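Local atomic coordinates of uncharacterized protein (Pyrococcus furiosus, PDB entry 4XLZ), a protein that catalyses the deacetylation of N,N'-diacetylchitobiose, as a metal-binding deacetylase of carbohydrate esterase family 14. Residues I35-H40 with I63-T68; I87-E92 with W106-D111; Q166-S171 with L179-V184; L124-R129 with N172-I177. All coordinates share one frame; numbering follows the deposited sequence.

Contact 1 (I35-H40 with I63-T68); sequences ICIEPH and IYICMT. With CD (cadmium ion), chain G.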
# COMPACT_ATOMS: atom_id res chain seq x y z
N ILE A 35 -16.09 -7.93 -25.07
CA ILE A 35 -14.76 -8.13 -24.49
C ILE A 35 -14.83 -9.30 -23.51
O ILE A 35 -15.75 -9.35 -22.66
CB ILE A 35 -14.31 -6.85 -23.74
CG1 ILE A 35 -13.96 -5.78 -24.82
CG2 ILE A 35 -13.05 -7.19 -22.98
CD1 ILE A 35 -13.45 -4.51 -24.19
N CYS A 36 -13.88 -10.24 -23.70
CA CYS A 36 -13.78 -11.34 -22.76
C CYS A 36 -12.54 -11.15 -21.96
O CYS A 36 -11.43 -11.04 -22.46
CB CYS A 36 -13.63 -12.67 -23.55
SG CYS A 36 -15.16 -12.92 -24.61
N ILE A 37 -12.74 -10.99 -20.63
CA ILE A 37 -11.65 -10.68 -19.70
C ILE A 37 -11.20 -11.96 -19.01
O ILE A 37 -12.06 -12.72 -18.40
CB ILE A 37 -12.20 -9.71 -18.64
CG1 ILE A 37 -12.62 -8.41 -19.44
CG2 ILE A 37 -10.99 -9.31 -17.73
CD1 ILE A 37 -13.10 -7.27 -18.44
N GLU A 38 -9.94 -12.27 -19.09
CA GLU A 38 -9.34 -13.50 -18.50
C GLU A 38 -8.27 -13.13 -17.54
O GLU A 38 -7.41 -12.30 -17.80
CB GLU A 38 -8.76 -14.50 -19.55
CG GLU A 38 -7.81 -13.78 -20.56
CD GLU A 38 -7.27 -14.74 -21.63
OE1 GLU A 38 -7.68 -15.90 -21.64
OE2 GLU A 38 -6.30 -14.36 -22.38
N PRO A 39 -8.19 -13.86 -16.45
CA PRO A 39 -7.09 -13.60 -15.48
C PRO A 39 -5.73 -13.97 -16.00
O PRO A 39 -4.76 -13.20 -15.82
CB PRO A 39 -7.47 -14.51 -14.24
CG PRO A 39 -8.98 -14.65 -14.30
CD PRO A 39 -9.33 -14.66 -15.89
N HIS A 40 -5.66 -15.17 -16.71
CA HIS A 40 -4.39 -15.66 -17.25
C HIS A 40 -4.64 -16.08 -18.70
O HIS A 40 -5.78 -16.27 -19.10
CB HIS A 40 -4.02 -16.98 -16.46
CG HIS A 40 -3.95 -16.73 -15.00
ND1 HIS A 40 -4.83 -17.41 -14.14
CD2 HIS A 40 -3.09 -16.02 -14.24
CE1 HIS A 40 -4.52 -17.05 -12.89
NE2 HIS A 40 -3.47 -16.21 -12.92
N ILE A 63 -12.97 -9.51 -28.45
CA ILE A 63 -11.65 -8.97 -28.04
C ILE A 63 -11.31 -9.49 -26.62
O ILE A 63 -12.21 -9.54 -25.82
CB ILE A 63 -11.77 -7.40 -27.98
CG1 ILE A 63 -12.08 -6.90 -29.45
CG2 ILE A 63 -10.47 -6.78 -27.42
CD1 ILE A 63 -12.57 -5.42 -29.37
N TYR A 64 -10.08 -9.84 -26.43
CA TYR A 64 -9.67 -10.32 -25.03
C TYR A 64 -8.97 -9.14 -24.32
O TYR A 64 -8.25 -8.34 -24.93
CB TYR A 64 -8.62 -11.37 -25.11
CG TYR A 64 -9.12 -12.74 -25.56
CD1 TYR A 64 -10.44 -13.01 -25.90
CD2 TYR A 64 -8.14 -13.71 -25.61
CE1 TYR A 64 -10.83 -14.38 -26.28
CE2 TYR A 64 -8.49 -15.07 -25.98
CZ TYR A 64 -9.79 -15.29 -26.30
OH TYR A 64 -10.16 -16.58 -26.71
N ILE A 65 -9.22 -9.13 -22.99
CA ILE A 65 -8.27 -8.43 -22.09
C ILE A 65 -7.67 -9.51 -21.18
O ILE A 65 -8.49 -10.23 -20.56
CB ILE A 65 -8.94 -7.39 -21.21
CG1 ILE A 65 -9.52 -6.27 -22.09
CG2 ILE A 65 -7.87 -6.76 -20.28
CD1 ILE A 65 -10.44 -5.25 -21.29
N CYS A 66 -6.37 -9.66 -21.19
CA CYS A 66 -5.71 -10.64 -20.31
C CYS A 66 -5.07 -9.84 -19.21
O CYS A 66 -4.20 -9.02 -19.41
CB CYS A 66 -4.71 -11.47 -21.15
SG CYS A 66 -4.13 -12.89 -20.16
N MSE A 67 -5.46 -10.19 -17.97
CA MSE A 67 -5.01 -9.31 -16.83
C MSE A 67 -3.58 -9.52 -16.44
O MSE A 67 -2.87 -8.61 -16.07
CB MSE A 67 -5.81 -9.70 -15.55
CG MSE A 67 -7.35 -9.67 -15.71
SE MSE A 67 -8.01 -7.88 -16.22
CE MSE A 67 -7.58 -6.95 -14.63
N THR A 68 -3.05 -10.77 -16.59
CA THR A 68 -1.73 -11.11 -16.16
C THR A 68 -0.91 -11.84 -17.25
O THR A 68 -1.44 -12.15 -18.35
CB THR A 68 -1.65 -11.98 -14.87
OG1 THR A 68 -2.02 -13.34 -15.22
CG2 THR A 68 -2.57 -11.49 -13.76
CD CD G . -6.51 -18.91 -14.69
O HOH W 1 -5.32 -20.49 -13.03
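His40 and Thr68 meet where two parallel strands run out. His40 CB leads away from the neighbouring strand and lies beside the cadmium ion; chi1 of -56° sets CG anti to the carbonyl carbon and brings the ring back, with Pro39 CB over one of its faces. His40 ND1 binds the cadmium ion at 2.3 Å, joined there by Asp43 and His151, and His40 CE1 lies 3.3 Å from the metal. On the other arm, His40 CD2 lies 3.0 Å from Thr68 OG1. The cadmium ion at ND1 and Asp150 OD1 at NE2 together hold the ring's rotation. Thr68 OG1 itself donates to Pro39 O over 2.8 Å, tilted 24° from that carbonyl plane.

Upstream, backbone bonds zip 35-38 to 63-67, from Cys36 N to Ile63 O (2.8 Å) up to Met67 N to Glu38 O (2.9 Å). On one face Ile35 CG2 touches Ile65 CD1 at 3.7 Å, and Ile37 CG2 reaches the selenium SE of Met67, a selenomethionine of the derivative, at 3.6 Å. Glu38 occupies the other face, its OE1 bonded to Cys44 N.

Helices 118-131 and 149-164 cover the isoleucine face and helix 43-57 the Tyr64 face, while strands 103-109 and 135-139 flank the pair.

Contact 2 (I87-E92 with W106-D111); sequences IRRREE and WLNYRD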
# COMPACT_ATOMS: atom_id res chain seq x y z
N ILE A 87 6.43 -17.31 -24.05
CA ILE A 87 5.84 -18.52 -24.67
C ILE A 87 4.33 -18.48 -24.61
O ILE A 87 3.57 -18.76 -25.58
CB ILE A 87 6.34 -19.76 -23.93
CG1 ILE A 87 7.83 -20.02 -24.27
CG2 ILE A 87 5.44 -21.02 -24.20
CD1 ILE A 87 8.50 -20.98 -23.27
N ARG A 88 3.76 -18.05 -23.45
CA ARG A 88 2.32 -17.98 -23.34
C ARG A 88 1.60 -16.96 -24.16
O ARG A 88 0.40 -17.14 -24.54
CB ARG A 88 1.93 -17.82 -21.84
CG ARG A 88 2.40 -19.08 -21.07
CD ARG A 88 1.92 -19.06 -19.56
NE ARG A 88 0.48 -19.26 -19.51
CZ ARG A 88 -0.21 -19.45 -18.32
NH1 ARG A 88 0.54 -19.36 -17.20
NH2 ARG A 88 -1.53 -19.66 -18.33
N ARG A 89 2.32 -15.82 -24.52
CA ARG A 89 1.69 -14.88 -25.42
C ARG A 89 1.50 -15.53 -26.81
O ARG A 89 0.42 -15.36 -27.38
CB ARG A 89 2.64 -13.66 -25.51
CG ARG A 89 1.97 -12.70 -26.46
CD ARG A 89 3.00 -11.64 -26.72
NE ARG A 89 3.18 -10.99 -25.40
CZ ARG A 89 2.89 -9.71 -25.13
NH1 ARG A 89 2.47 -8.86 -26.14
NH2 ARG A 89 3.06 -9.33 -23.87
N ARG A 90 2.53 -16.25 -27.21
CA ARG A 90 2.37 -16.92 -28.55
C ARG A 90 1.29 -18.04 -28.51
O ARG A 90 0.51 -18.17 -29.45
CB ARG A 90 3.70 -17.53 -28.92
CG ARG A 90 4.74 -16.43 -29.10
CD ARG A 90 6.19 -16.85 -28.97
NE ARG A 90 7.11 -15.72 -29.28
CZ ARG A 90 8.44 -15.85 -29.40
NH1 ARG A 90 9.01 -17.06 -29.21
NH2 ARG A 90 9.19 -14.77 -29.66
N GLU A 91 1.26 -18.78 -27.39
CA GLU A 91 0.15 -19.78 -27.22
C GLU A 91 -1.21 -19.19 -27.33
O GLU A 91 -2.11 -19.67 -27.94
CB GLU A 91 0.29 -20.49 -25.89
CG GLU A 91 1.52 -21.39 -25.94
CD GLU A 91 1.90 -22.11 -24.67
OE1 GLU A 91 2.81 -23.04 -24.68
OE2 GLU A 91 1.39 -21.73 -23.55
N GLU A 92 -1.38 -18.02 -26.64
CA GLU A 92 -2.68 -17.39 -26.74
C GLU A 92 -3.04 -16.85 -28.13
O GLU A 92 -4.19 -16.90 -28.55
CB GLU A 92 -2.79 -16.19 -25.67
CG GLU A 92 -4.20 -15.66 -25.56
CD GLU A 92 -5.14 -16.59 -24.79
OE1 GLU A 92 -5.47 -16.40 -23.61
OE2 GLU A 92 -5.72 -17.54 -25.41
N TRP A 106 -3.06 -6.89 -23.44
CA TRP A 106 -2.28 -7.54 -22.37
C TRP A 106 -2.00 -6.53 -21.31
O TRP A 106 -1.25 -5.54 -21.53
CB TRP A 106 -0.91 -8.03 -22.90
CG TRP A 106 -1.05 -9.09 -24.01
CD1 TRP A 106 -1.01 -8.84 -25.37
CD2 TRP A 106 -1.25 -10.45 -23.83
NE1 TRP A 106 -1.07 -10.12 -26.05
CE2 TRP A 106 -1.26 -11.06 -25.09
CE3 TRP A 106 -1.37 -11.24 -22.68
CZ2 TRP A 106 -1.38 -12.47 -25.25
CZ3 TRP A 106 -1.50 -12.66 -22.79
CH2 TRP A 106 -1.50 -13.22 -24.10
N LEU A 107 -2.60 -6.65 -20.14
CA LEU A 107 -2.29 -5.63 -19.08
C LEU A 107 -0.98 -5.87 -18.46
O LEU A 107 -0.40 -4.94 -17.84
CB LEU A 107 -3.36 -5.70 -17.95
CG LEU A 107 -4.77 -5.39 -18.41
CD1 LEU A 107 -5.61 -5.11 -17.13
CD2 LEU A 107 -4.95 -4.16 -19.35
N ASN A 108 -0.42 -7.12 -18.53
CA ASN A 108 0.92 -7.47 -18.08
C ASN A 108 1.20 -7.35 -16.57
O ASN A 108 2.32 -7.37 -16.20
CB ASN A 108 2.04 -6.65 -18.85
CG ASN A 108 2.13 -7.04 -20.38
OD1 ASN A 108 2.07 -6.16 -21.24
ND2 ASN A 108 2.29 -8.16 -20.59
N TYR A 109 0.13 -7.38 -15.81
CA TYR A 109 0.42 -7.55 -14.34
C TYR A 109 1.02 -8.97 -14.12
O TYR A 109 0.68 -9.91 -14.88
CB TYR A 109 -0.89 -7.35 -13.48
CG TYR A 109 -1.32 -5.88 -13.57
CD1 TYR A 109 -0.66 -4.96 -12.77
CD2 TYR A 109 -2.36 -5.52 -14.37
CE1 TYR A 109 -0.97 -3.60 -12.84
CE2 TYR A 109 -2.76 -4.12 -14.42
CZ TYR A 109 -2.00 -3.24 -13.70
OH TYR A 109 -2.34 -1.89 -13.87
N ARG A 110 1.91 -9.09 -13.17
CA ARG A 110 2.53 -10.41 -13.02
C ARG A 110 1.51 -11.37 -12.38
O ARG A 110 0.79 -11.10 -11.43
CB ARG A 110 3.77 -10.35 -12.13
CG ARG A 110 4.46 -11.76 -12.11
CD ARG A 110 5.86 -11.64 -11.38
NE ARG A 110 6.79 -10.83 -12.28
CZ ARG A 110 8.01 -10.45 -11.89
NH1 ARG A 110 8.45 -10.74 -10.66
NH2 ARG A 110 8.78 -9.74 -12.71
N ASP A 111 1.49 -12.58 -12.95
CA ASP A 111 0.69 -13.70 -12.38
C ASP A 111 0.99 -13.90 -10.92
O ASP A 111 2.13 -13.89 -10.50
CB ASP A 111 1.21 -14.92 -13.23
CG ASP A 111 0.52 -16.19 -12.95
OD1 ASP A 111 -0.48 -16.34 -12.22
OD2 ASP A 111 1.04 -17.20 -13.59
O HOH W 2 -0.23 -19.46 -14.38
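Asp111 OD2 accepts hydrogen bonds from a water molecule at 2.7 Å and from Met72 N, and that water in turn accepts from Arg88 NH1 at 2.9 Å. The water lies in the guanidinium plane, at its edge. It bridges opposite charges whose nearest atoms, Arg88 NH1 and Asp111 OD2, stay 4.2 Å apart, too far for a salt bridge. The arginine has further holds: Gly70 O on NH1 and Pro41 O on NH2.

At the next residue the contact becomes aromatic. Arg89 lays its guanidinium on the indole of Trp106 in a cation-pi stack, with CZ 4.0 Å from the centroid of the five-membered ring and only 11° off its normal. The two planes are not quite parallel, tilted by 25°. With its first side-chain torsion trans to the main-chain nitrogen (chi1 180°), Arg89 CG comes to within 3.6 Å of Trp106 CZ2; the later bend at chi3 carries the guanidinium to the pyrrole end. Glu92 arrives at the indole edge instead, Glu92 CB to Trp106 CH2 3.6 Å, and its OE1 is bonded to Asp42 N.

Helix 81-99 thus packs nearly antiparallel to strand 103-109, which it precedes and which is an edge strand of the sheet within this chain. Such a pairing is characteristic of the beta-alpha-beta crossover, here formed with strand 61-68 in a Rossmann-like parallel sheet.

Contact 3 (Q166-S171 with L179-V184); sequences QLPNFS and LKPHSV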
# COMPACT_ATOMS: atom_id res chain seq x y z
N GLN A 166 -19.12 4.36 -16.93
CA GLN A 166 -20.29 5.29 -17.28
C GLN A 166 -20.08 6.61 -16.56
O GLN A 166 -20.88 7.55 -16.77
CB GLN A 166 -21.64 4.71 -16.74
CG GLN A 166 -21.80 3.45 -17.40
CD GLN A 166 -23.15 2.88 -17.13
OE1 GLN A 166 -24.09 3.58 -16.88
NE2 GLN A 166 -23.24 1.58 -17.24
N LEU A 167 -19.09 6.74 -15.67
CA LEU A 167 -19.10 7.93 -14.77
C LEU A 167 -18.01 8.83 -15.16
O LEU A 167 -16.80 8.55 -15.08
CB LEU A 167 -18.76 7.41 -13.27
CG LEU A 167 -19.70 6.38 -12.75
CD1 LEU A 167 -19.30 5.86 -11.34
CD2 LEU A 167 -21.18 6.94 -12.66
N PRO A 168 -18.35 10.09 -15.58
CA PRO A 168 -17.28 10.99 -16.17
C PRO A 168 -16.23 11.49 -15.12
O PRO A 168 -15.14 11.87 -15.50
CB PRO A 168 -18.08 12.19 -16.73
CG PRO A 168 -19.41 12.10 -16.08
CD PRO A 168 -19.75 10.57 -15.78
N ASN A 169 -16.62 11.48 -13.82
CA ASN A 169 -15.62 11.83 -12.83
C ASN A 169 -14.70 10.65 -12.46
O ASN A 169 -13.72 10.85 -11.67
CB ASN A 169 -16.35 12.34 -11.56
CG ASN A 169 -16.97 13.74 -11.81
OD1 ASN A 169 -16.37 14.49 -12.48
ND2 ASN A 169 -18.14 13.92 -11.29
N PHE A 170 -14.98 9.42 -12.96
CA PHE A 170 -14.04 8.31 -12.71
C PHE A 170 -13.01 8.30 -13.84
O PHE A 170 -13.38 8.22 -15.02
CB PHE A 170 -14.90 6.99 -12.66
CG PHE A 170 -14.03 5.81 -12.33
CD1 PHE A 170 -14.02 5.45 -10.97
CD2 PHE A 170 -13.21 5.16 -13.28
CE1 PHE A 170 -13.21 4.36 -10.52
CE2 PHE A 170 -12.27 4.11 -12.80
CZ PHE A 170 -12.28 3.79 -11.45
N SER A 171 -11.74 8.28 -13.44
CA SER A 171 -10.67 8.37 -14.44
C SER A 171 -10.89 9.49 -15.47
O SER A 171 -11.00 9.28 -16.67
CB SER A 171 -10.44 6.98 -15.07
OG SER A 171 -9.12 6.92 -15.55
N LEU A 179 -11.79 10.11 -24.70
CA LEU A 179 -12.44 8.79 -24.40
C LEU A 179 -13.65 9.02 -23.54
O LEU A 179 -13.53 9.15 -22.28
CB LEU A 179 -11.47 7.77 -23.68
CG LEU A 179 -10.23 7.43 -24.45
CD1 LEU A 179 -9.43 6.60 -23.38
CD2 LEU A 179 -10.77 6.46 -25.60
N LYS A 180 -14.81 9.04 -24.16
CA LYS A 180 -16.03 9.41 -23.48
C LYS A 180 -16.56 8.26 -22.57
O LYS A 180 -16.23 7.07 -22.78
CB LYS A 180 -17.10 9.68 -24.54
CG LYS A 180 -16.79 11.06 -25.28
CD LYS A 180 -17.98 11.41 -26.23
CE LYS A 180 -19.37 11.72 -25.44
NZ LYS A 180 -19.36 12.99 -24.52
N PRO A 181 -17.47 8.52 -21.66
CA PRO A 181 -18.09 7.48 -20.85
C PRO A 181 -18.77 6.49 -21.76
O PRO A 181 -19.33 6.88 -22.87
CB PRO A 181 -19.13 8.20 -19.98
CG PRO A 181 -18.54 9.67 -19.91
CD PRO A 181 -17.91 9.89 -21.24
N HIS A 182 -18.83 5.22 -21.39
CA HIS A 182 -19.50 4.20 -22.15
C HIS A 182 -20.35 3.32 -21.25
O HIS A 182 -19.91 2.98 -20.06
CB HIS A 182 -18.49 3.34 -22.88
CG HIS A 182 -19.15 2.20 -23.61
ND1 HIS A 182 -20.00 2.35 -24.72
CD2 HIS A 182 -19.11 0.88 -23.34
CE1 HIS A 182 -20.43 1.16 -25.08
NE2 HIS A 182 -19.91 0.25 -24.24
N SER A 183 -21.57 2.97 -21.70
CA SER A 183 -22.44 2.06 -20.98
C SER A 183 -22.56 0.75 -21.73
O SER A 183 -23.16 0.62 -22.81
CB SER A 183 -23.84 2.66 -20.91
OG SER A 183 -23.80 3.88 -20.18
N VAL A 184 -21.97 -0.28 -21.11
CA VAL A 184 -22.05 -1.66 -21.66
C VAL A 184 -23.46 -2.15 -21.53
O VAL A 184 -24.18 -1.78 -20.62
CB VAL A 184 -21.05 -2.52 -20.81
CG1 VAL A 184 -21.31 -4.04 -21.01
CG2 VAL A 184 -19.59 -2.10 -21.12
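Gln166 rests against the stretch from Pro181 to Ser183, and most of what it makes there is van der Waals contact with polar atoms. Its chain, extended beyond CG, runs past the main chain: Gln166 CG lies 3.3 Å from His182 O, and its CD lies 3.3 Å from Ser183 OG. The serine hydroxyl thus sits beside the amide carbon, with Ser183 CB also near, 3.8 Å from Gln166 CD. From the other segment Pro181 CB meets Gln166 O at 3.7 Å. In the model NE2 carries a covalent link to a hexane-1,6-diol, probably a crystallisation additive, so the pose of this amide is a doubtful guide to the protein alone. The same diol is hydrogen-bonded to Val184 O.

Apolar contact is supplied by two prolines. Pro181 points its ring at the opposite segment, where its CG meets Pro168 CB at 4.1 Å.

Backbone hydrogen bonding shapes the individual loops. Leu167 to Phe170 form a type I beta turn, closed by Phe170 N to Leu167 O at 2.9 Å, with Pro168 at its second position. The main chain of His182 is bonded to that of Ser165.

A side-chain bond to a backbone carbonyl completes the set: His182, facing away from Gln166, gives NE2 to Pro133 O.

Residues 166-171 link helix 149-164 to the short helix 172-176, and the loop 179-184 leads on to strand 186-190. The two loops run together at the surface, with helix 118-131 beneath Phe170 and His182 and a neighbouring subunit packing on Pro168 and Pro181.

Contact 4 (L124-R129 with N172-I177); sequences LVKIIR and NIDIDI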
# COMPACT_ATOMS: atom_id res chain seq x y z
N LEU A 124 -8.95 -1.10 -17.18
CA LEU A 124 -10.15 -1.71 -17.76
C LEU A 124 -11.04 -0.64 -18.33
O LEU A 124 -11.60 -0.77 -19.40
CB LEU A 124 -10.91 -2.59 -16.76
CG LEU A 124 -10.07 -3.80 -16.34
CD1 LEU A 124 -10.97 -4.59 -15.34
CD2 LEU A 124 -9.75 -4.74 -17.54
N VAL A 125 -11.30 0.46 -17.56
CA VAL A 125 -12.20 1.54 -18.01
C VAL A 125 -11.56 2.20 -19.27
O VAL A 125 -12.40 2.51 -20.16
CB VAL A 125 -12.32 2.52 -16.89
CG1 VAL A 125 -12.97 3.86 -17.37
CG2 VAL A 125 -13.21 1.92 -15.77
N LYS A 126 -10.27 2.35 -19.38
CA LYS A 126 -9.70 3.00 -20.62
C LYS A 126 -10.04 2.12 -21.82
O LYS A 126 -10.48 2.60 -22.88
CB LYS A 126 -8.16 2.99 -20.45
CG LYS A 126 -7.49 3.71 -21.62
CD LYS A 126 -6.00 4.30 -21.24
CE LYS A 126 -5.12 3.25 -21.05
NZ LYS A 126 -3.88 3.99 -20.37
N ILE A 127 -9.91 0.79 -21.69
CA ILE A 127 -10.19 -0.09 -22.87
C ILE A 127 -11.62 -0.15 -23.10
O ILE A 127 -12.09 -0.14 -24.30
CB ILE A 127 -9.65 -1.49 -22.53
CG1 ILE A 127 -8.11 -1.44 -22.43
CG2 ILE A 127 -10.04 -2.47 -23.71
CD1 ILE A 127 -7.45 -2.69 -21.75
N ILE A 128 -12.54 -0.22 -22.12
CA ILE A 128 -13.94 -0.22 -22.34
C ILE A 128 -14.37 1.07 -23.06
O ILE A 128 -15.24 0.97 -23.91
CB ILE A 128 -14.71 -0.44 -20.96
CG1 ILE A 128 -14.39 -1.90 -20.50
CG2 ILE A 128 -16.23 -0.23 -21.09
CD1 ILE A 128 -14.89 -2.13 -19.04
N ARG A 129 -13.84 2.19 -22.58
CA ARG A 129 -14.28 3.44 -23.21
C ARG A 129 -13.70 3.50 -24.60
O ARG A 129 -14.44 4.07 -25.48
CB ARG A 129 -13.82 4.61 -22.40
CG ARG A 129 -14.59 4.75 -21.08
CD ARG A 129 -13.89 5.88 -20.27
NE ARG A 129 -14.75 6.11 -19.04
CZ ARG A 129 -14.34 6.84 -17.96
NH1 ARG A 129 -15.23 7.07 -16.98
NH2 ARG A 129 -13.06 7.27 -17.89
N ASN A 172 -10.98 10.70 -14.91
CA ASN A 172 -11.47 11.80 -15.72
C ASN A 172 -10.47 12.19 -16.78
O ASN A 172 -10.93 12.88 -17.72
CB ASN A 172 -11.84 13.07 -14.82
CG ASN A 172 -10.58 13.68 -14.15
OD1 ASN A 172 -9.91 13.02 -13.36
ND2 ASN A 172 -10.10 14.77 -14.65
N ILE A 173 -9.17 11.83 -16.75
CA ILE A 173 -8.27 12.26 -17.83
C ILE A 173 -8.72 11.55 -19.12
O ILE A 173 -8.49 12.07 -20.23
CB ILE A 173 -6.83 11.96 -17.48
CG1 ILE A 173 -6.49 12.73 -16.22
CG2 ILE A 173 -5.88 12.55 -18.58
CD1 ILE A 173 -6.83 14.27 -16.19
N ASP A 174 -9.37 10.37 -19.06
CA ASP A 174 -9.89 9.73 -20.29
C ASP A 174 -10.82 10.69 -21.00
O ASP A 174 -10.66 10.81 -22.19
CB ASP A 174 -10.73 8.48 -19.83
CG ASP A 174 -9.92 7.28 -19.51
OD1 ASP A 174 -10.60 6.28 -19.02
OD2 ASP A 174 -8.66 7.25 -19.72
N ILE A 175 -11.74 11.32 -20.29
CA ILE A 175 -12.76 12.16 -20.92
C ILE A 175 -12.00 13.35 -21.46
O ILE A 175 -12.23 13.77 -22.62
CB ILE A 175 -13.71 12.65 -19.83
CG1 ILE A 175 -14.89 11.71 -19.55
CG2 ILE A 175 -14.52 13.88 -20.26
CD1 ILE A 175 -14.56 10.22 -19.23
N ASP A 176 -10.95 13.82 -20.74
CA ASP A 176 -10.19 14.98 -21.26
C ASP A 176 -9.41 14.72 -22.52
O ASP A 176 -9.07 15.69 -23.24
CB ASP A 176 -9.16 15.50 -20.23
CG ASP A 176 -9.83 15.94 -18.93
OD1 ASP A 176 -9.22 15.84 -17.88
OD2 ASP A 176 -11.03 16.29 -18.89
N ILE A 177 -9.03 13.48 -22.81
CA ILE A 177 -8.29 13.14 -24.05
C ILE A 177 -9.20 12.53 -25.08
O ILE A 177 -8.69 12.09 -26.11
CB ILE A 177 -7.12 12.23 -23.85
CG1 ILE A 177 -7.50 10.83 -23.26
CG2 ILE A 177 -6.14 12.85 -22.79
CD1 ILE A 177 -6.51 9.72 -23.60
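Arg129 NH2 donates to Asp174 OD1 at 2.9 Å, a salt bridge with a bent N-H...O angle of 144°. The oxygen is met on its anti side, and the guanidinium and carboxylate planes stand 80° apart, so this is a single-point rather than a two-pronged pairing. More bonds surround the guanidinium: NE is taken by Ser165 O, NH1 by Phe170 O, and NH2 also by Ser171 O, which together fix its rotation. Asp174 OD2 turns to Lys126 of a neighbouring subunit, and Lys126 here repays the same bond to Asp174 of that subunit.

Packing closes over the flat group. Ile175 CD1 lies over one guanidinium face, 3.6 Å from Arg129 CZ, and Val125 CG1 lies against the opposite face. The chain of Arg129, straight from CG to NE, also brings CD to 3.5 Å from Asp174 OD1. Val125 CG1 comes within 3.8 Å of Asp174 OD1, and Lys126 CG passes Asp174 OD2 at 4.2 Å.

The short helix 172-176 thus lies beside helix 118-131, their segment axes 10.5 Å apart at 31°, while the longer helix also packs through Leu124 and Ile127 on strands 61-68 and 103-109.

How the contacts relate
Contact 1 is buried core, made by main-chain bonds and branched side chains and ending at the metal; contact 2 extends the same sheet outward, since Leu107 N of strand 103-109 probably bonds to Cys66 O. There, charge and an indole replace aliphatic packing. Helix 118-131 ties contact 4 to both, with Ile127 touching Ile65 and Leu107. Contacts 3 and 4 interleave along the chain, their centres about 7 Å apart, yet differ: buried contact 4 is ruled by a salt bridge, whereas surface contact 3 relies on loop packing. Contacts 2, 3 and 4 all touch one neighbouring subunit; contact 1 touches none.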